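Local coordinates for nucleoside diphosphate kinase (Aquifex aeolicus, PDB 3ZTP), which catalyses phosphate transfer from ATP to nucleoside diphosphates, probably through a phosphorylated enzyme intermediate, to make nucleoside triphosphates other than ATP, at residues K17-F27 and P103-G111. Numbering follows the deposited sequence.
Sequences KGALGKILDRF and PNSIRAQFG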
loop_
_atom_site.group_PDB
_atom_site.type_symbol
_atom_site.label_atom_id
_atom_site.label_comp_id
_atom_site.label_asym_id
_atom_site.label_seq_id
_atom_site.Cartn_x
_atom_site.Cartn_y
_atom_site.Cartn_z
ATOM N N LYS A 17 20.192 15.663 0.240
ATOM C CA LYS A 17 21.208 16.099 1.192
ATOM C C LYS A 17 21.530 14.997 2.226
ATOM O O LYS A 17 22.490 15.121 2.988
ATOM C CB LYS A 17 20.778 17.362 1.950
ATOM C CG LYS A 17 20.805 18.664 1.140
ATOM C CD LYS A 17 20.442 19.839 2.043
ATOM C CE LYS A 17 20.748 21.157 1.393
ATOM N NZ LYS A 17 22.225 21.408 1.370
ATOM N N GLY A 18 20.722 13.942 2.274
ATOM C CA GLY A 18 20.921 12.860 3.239
ATOM C C GLY A 18 20.413 13.160 4.636
ATOM O O GLY A 18 20.877 12.558 5.597
ATOM N N ALA A 19 19.438 14.057 4.754
ATOM C CA ALA A 19 18.970 14.526 6.038
ATOM C C ALA A 19 17.775 13.785 6.618
ATOM O O ALA A 19 17.348 14.108 7.716
ATOM C CB ALA A 19 18.608 16.007 5.915
ATOM N N LEU A 20 17.259 12.774 5.921
ATOM C CA LEU A 20 16.016 12.148 6.369
ATOM C C LEU A 20 16.074 11.642 7.805
ATOM O O LEU A 20 15.156 11.839 8.601
ATOM C CB LEU A 20 15.691 10.970 5.453
ATOM C CG LEU A 20 14.536 10.089 5.927
ATOM C CD1 LEU A 20 13.220 10.868 5.929
ATOM C CD2 LEU A 20 14.427 8.823 5.042
ATOM N N GLY A 21 17.129 10.906 8.131
ATOM C CA GLY A 21 17.235 10.341 9.455
ATOM C C GLY A 21 17.368 11.391 10.545
ATOM O O GLY A 21 16.747 11.272 11.600
ATOM N N LYS A 22 18.162 12.421 10.292
ATOM C CA LYS A 22 18.317 13.502 11.252
ATOM C C LYS A 22 16.985 14.219 11.480
ATOM O O LYS A 22 16.647 14.596 12.602
ATOM C CB LYS A 22 19.365 14.503 10.775
ATOM C CG LYS A 22 20.771 13.926 10.720
ATOM C CD LYS A 22 21.780 15.013 10.378
ATOM C CE LYS A 22 23.235 14.494 10.347
ATOM N NZ LYS A 22 23.487 13.640 9.163
ATOM N N ILE A 23 16.197 14.385 10.422
ATOM C CA ILE A 23 14.908 15.043 10.557
ATOM C C ILE A 23 13.942 14.186 11.381
ATOM O O ILE A 23 13.288 14.681 12.297
ATOM C CB ILE A 23 14.353 15.387 9.185
ATOM C CG1 ILE A 23 15.207 16.487 8.560
ATOM C CG2 ILE A 23 12.904 15.828 9.287
ATOM C CD1 ILE A 23 14.881 16.767 7.096
ATOM N N LEU A 24 13.846 12.887 11.073
ATOM C CA LEU A 24 12.990 12.019 11.863
ATOM C C LEU A 24 13.434 11.984 13.316
ATOM O O LEU A 24 12.597 12.041 14.226
ATOM C CB LEU A 24 12.926 10.606 11.282
ATOM C CG LEU A 24 12.270 10.522 9.913
ATOM C CD1 LEU A 24 12.324 9.093 9.409
ATOM C CD2 LEU A 24 10.804 11.013 9.945
ATOM N N ASP A 25 14.746 11.897 13.554
ATOM C CA ASP A 25 15.285 11.879 14.906
ATOM C C ASP A 25 14.805 13.105 15.679
ATOM O O ASP A 25 14.396 13.018 16.840
ATOM C CB ASP A 25 16.822 11.831 14.882
ATOM C CG ASP A 25 17.414 11.722 16.259
ATOM O OD1 ASP A 25 16.974 10.902 17.056
ATOM O OD2 ASP A 25 18.335 12.510 16.565
ATOM N N ARG A 26 14.861 14.275 15.045
ATOM C CA ARG A 26 14.457 15.473 15.730
ATOM C C ARG A 26 13.007 15.384 16.222
ATOM O O ARG A 26 12.688 15.722 17.358
ATOM C CB ARG A 26 14.609 16.687 14.820
ATOM C CG ARG A 26 14.077 17.993 15.416
ATOM C CD ARG A 26 14.812 18.380 16.739
ATOM N NE ARG A 26 14.486 19.762 17.072
ATOM C CZ ARG A 26 14.997 20.807 16.435
ATOM N NH1 ARG A 26 15.959 20.633 15.542
ATOM N NH2 ARG A 26 14.588 22.010 16.741
ATOM N N PHE A 27 12.099 14.937 15.357
ATOM C CA PHE A 27 10.703 14.875 15.776
ATOM C C PHE A 27 10.470 13.838 16.864
ATOM O O PHE A 27 9.666 14.038 17.737
ATOM C CB PHE A 27 9.775 14.659 14.573
ATOM C CG PHE A 27 9.687 15.879 13.696
ATOM C CD1 PHE A 27 9.076 17.011 14.169
ATOM C CD2 PHE A 27 10.261 15.901 12.454
ATOM C CE1 PHE A 27 9.013 18.165 13.399
ATOM C CE2 PHE A 27 10.187 17.027 11.681
ATOM C CZ PHE A 27 9.564 18.158 12.152
ATOM N N PRO A 103 18.042 29.018 14.510
ATOM C CA PRO A 103 19.153 28.315 13.863
ATOM C C PRO A 103 19.088 26.795 13.903
ATOM O O PRO A 103 19.700 26.155 13.052
ATOM C CB PRO A 103 20.391 28.812 14.630
ATOM C CG PRO A 103 19.990 30.093 15.173
ATOM C CD PRO A 103 18.527 29.985 15.506
ATOM N N ASN A 104 18.397 26.220 14.877
ATOM C CA ASN A 104 18.279 24.780 14.980
ATOM C C ASN A 104 16.961 24.263 14.426
ATOM O O ASN A 104 16.627 23.105 14.624
ATOM C CB ASN A 104 18.446 24.302 16.437
ATOM C CG ASN A 104 18.798 22.842 16.539
ATOM O OD1 ASN A 104 19.491 22.294 15.683
ATOM N ND2 ASN A 104 18.228 22.171 17.533
ATOM N N SER A 105 16.214 25.099 13.718
ATOM C CA SER A 105 15.012 24.623 13.059
ATOM C C SER A 105 15.354 23.732 11.883
ATOM O O SER A 105 16.444 23.788 11.328
ATOM C CB SER A 105 14.143 25.782 12.619
ATOM O OG SER A 105 14.749 26.575 11.607
ATOM N N ILE A 106 14.404 22.901 11.480
ATOM C CA ILE A 106 14.660 21.999 10.368
ATOM C C ILE A 106 15.060 22.795 9.118
ATOM O O ILE A 106 15.991 22.417 8.411
ATOM C CB ILE A 106 13.438 21.098 10.058
ATOM C CG1 ILE A 106 13.038 20.233 11.259
ATOM C CG2 ILE A 106 13.704 20.262 8.829
ATOM C CD1 ILE A 106 14.122 19.340 11.755
ATOM N N ARG A 107 14.343 23.880 8.818
ATOM C CA ARG A 107 14.634 24.643 7.604
ATOM C C ARG A 107 15.959 25.368 7.697
ATOM O O ARG A 107 16.687 25.482 6.713
ATOM C CB ARG A 107 13.474 25.578 7.232
ATOM C CG ARG A 107 12.274 24.758 6.788
ATOM C CD ARG A 107 11.069 25.565 6.532
ATOM N NE ARG A 107 10.026 24.789 5.897
ATOM C CZ ARG A 107 8.743 25.081 5.994
ATOM N NH1 ARG A 107 8.331 26.072 6.753
ATOM N NH2 ARG A 107 7.846 24.382 5.330
ATOM N N ALA A 108 16.318 25.849 8.882
ATOM C CA ALA A 108 17.627 26.456 9.055
ATOM C C ALA A 108 18.724 25.434 8.826
ATOM O O ALA A 108 19.753 25.742 8.209
ATOM C CB ALA A 108 17.757 27.078 10.417
ATOM N N GLN A 109 18.539 24.231 9.343
ATOM C CA GLN A 109 19.572 23.200 9.275
ATOM C C GLN A 109 19.720 22.578 7.907
ATOM O O GLN A 109 20.834 22.281 7.481
ATOM C CB GLN A 109 19.272 22.107 10.295
ATOM C CG GLN A 109 19.456 22.613 11.714
ATOM C CD GLN A 109 20.925 22.665 12.116
ATOM O OE1 GLN A 109 21.442 23.712 12.583
ATOM N NE2 GLN A 109 21.604 21.532 11.962
ATOM N N PHE A 110 18.597 22.390 7.206
ATOM C CA PHE A 110 18.592 21.563 5.994
ATOM C C PHE A 110 17.983 22.233 4.769
ATOM O O PHE A 110 18.062 21.683 3.672
ATOM C CB PHE A 110 17.862 20.222 6.269
ATOM C CG PHE A 110 18.451 19.457 7.411
ATOM C CD1 PHE A 110 19.757 19.001 7.347
ATOM C CD2 PHE A 110 17.739 19.265 8.553
ATOM C CE1 PHE A 110 20.325 18.310 8.428
ATOM C CE2 PHE A 110 18.302 18.579 9.647
ATOM C CZ PHE A 110 19.604 18.116 9.565
ATOM N N GLY A 111 17.330 23.373 4.958
ATOM C CA GLY A 111 16.695 24.093 3.872
ATOM C C GLY A 111 17.664 24.977 3.127
ATOM O O GLY A 111 18.570 25.585 3.695
#
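F110 and I106, one turn apart on the short helix 106-110, pack against I23 and F27 of helix 20-27 and A19 just before it, in the ferredoxin-like alpha/beta fold of nucleoside diphosphate kinases. The axes of segments 20-27 and 106-110 run at 156°, roughly antiparallel, a worked example of helix packing with an apolar inner side and a polar rim. The tight part lies inward. The methyl of A19 sits over one face of the F110 ring, 3.8 Å from its centroid, a CH-pi contact; CG1 of I23 meets CD2 of that ring at 3.8 Å and also touches CG2 of I106, while CZ of F27 reaches I106 CG1. I119, from the strand that carries the predicted phosphohistidine, packs against I23, F27 and I106. The outer side is looser: K22 lays its aliphatic part by F110 CZ, its NZ going to D25 of the second subunit. R26 swings CG away from its backbone N (chi1 174°) and bends at chi2, passing I106 CD1; NE salt-bridges E30 OE2, and NH1 donates in plane to N104 O (2.7 Å, 159°). With an alanine in place of R26, that carbonyl would probably lose its guanidinium donors, and E30 its charge partner. N104 ND2 lies over one guanidinium face, the planes 13° apart.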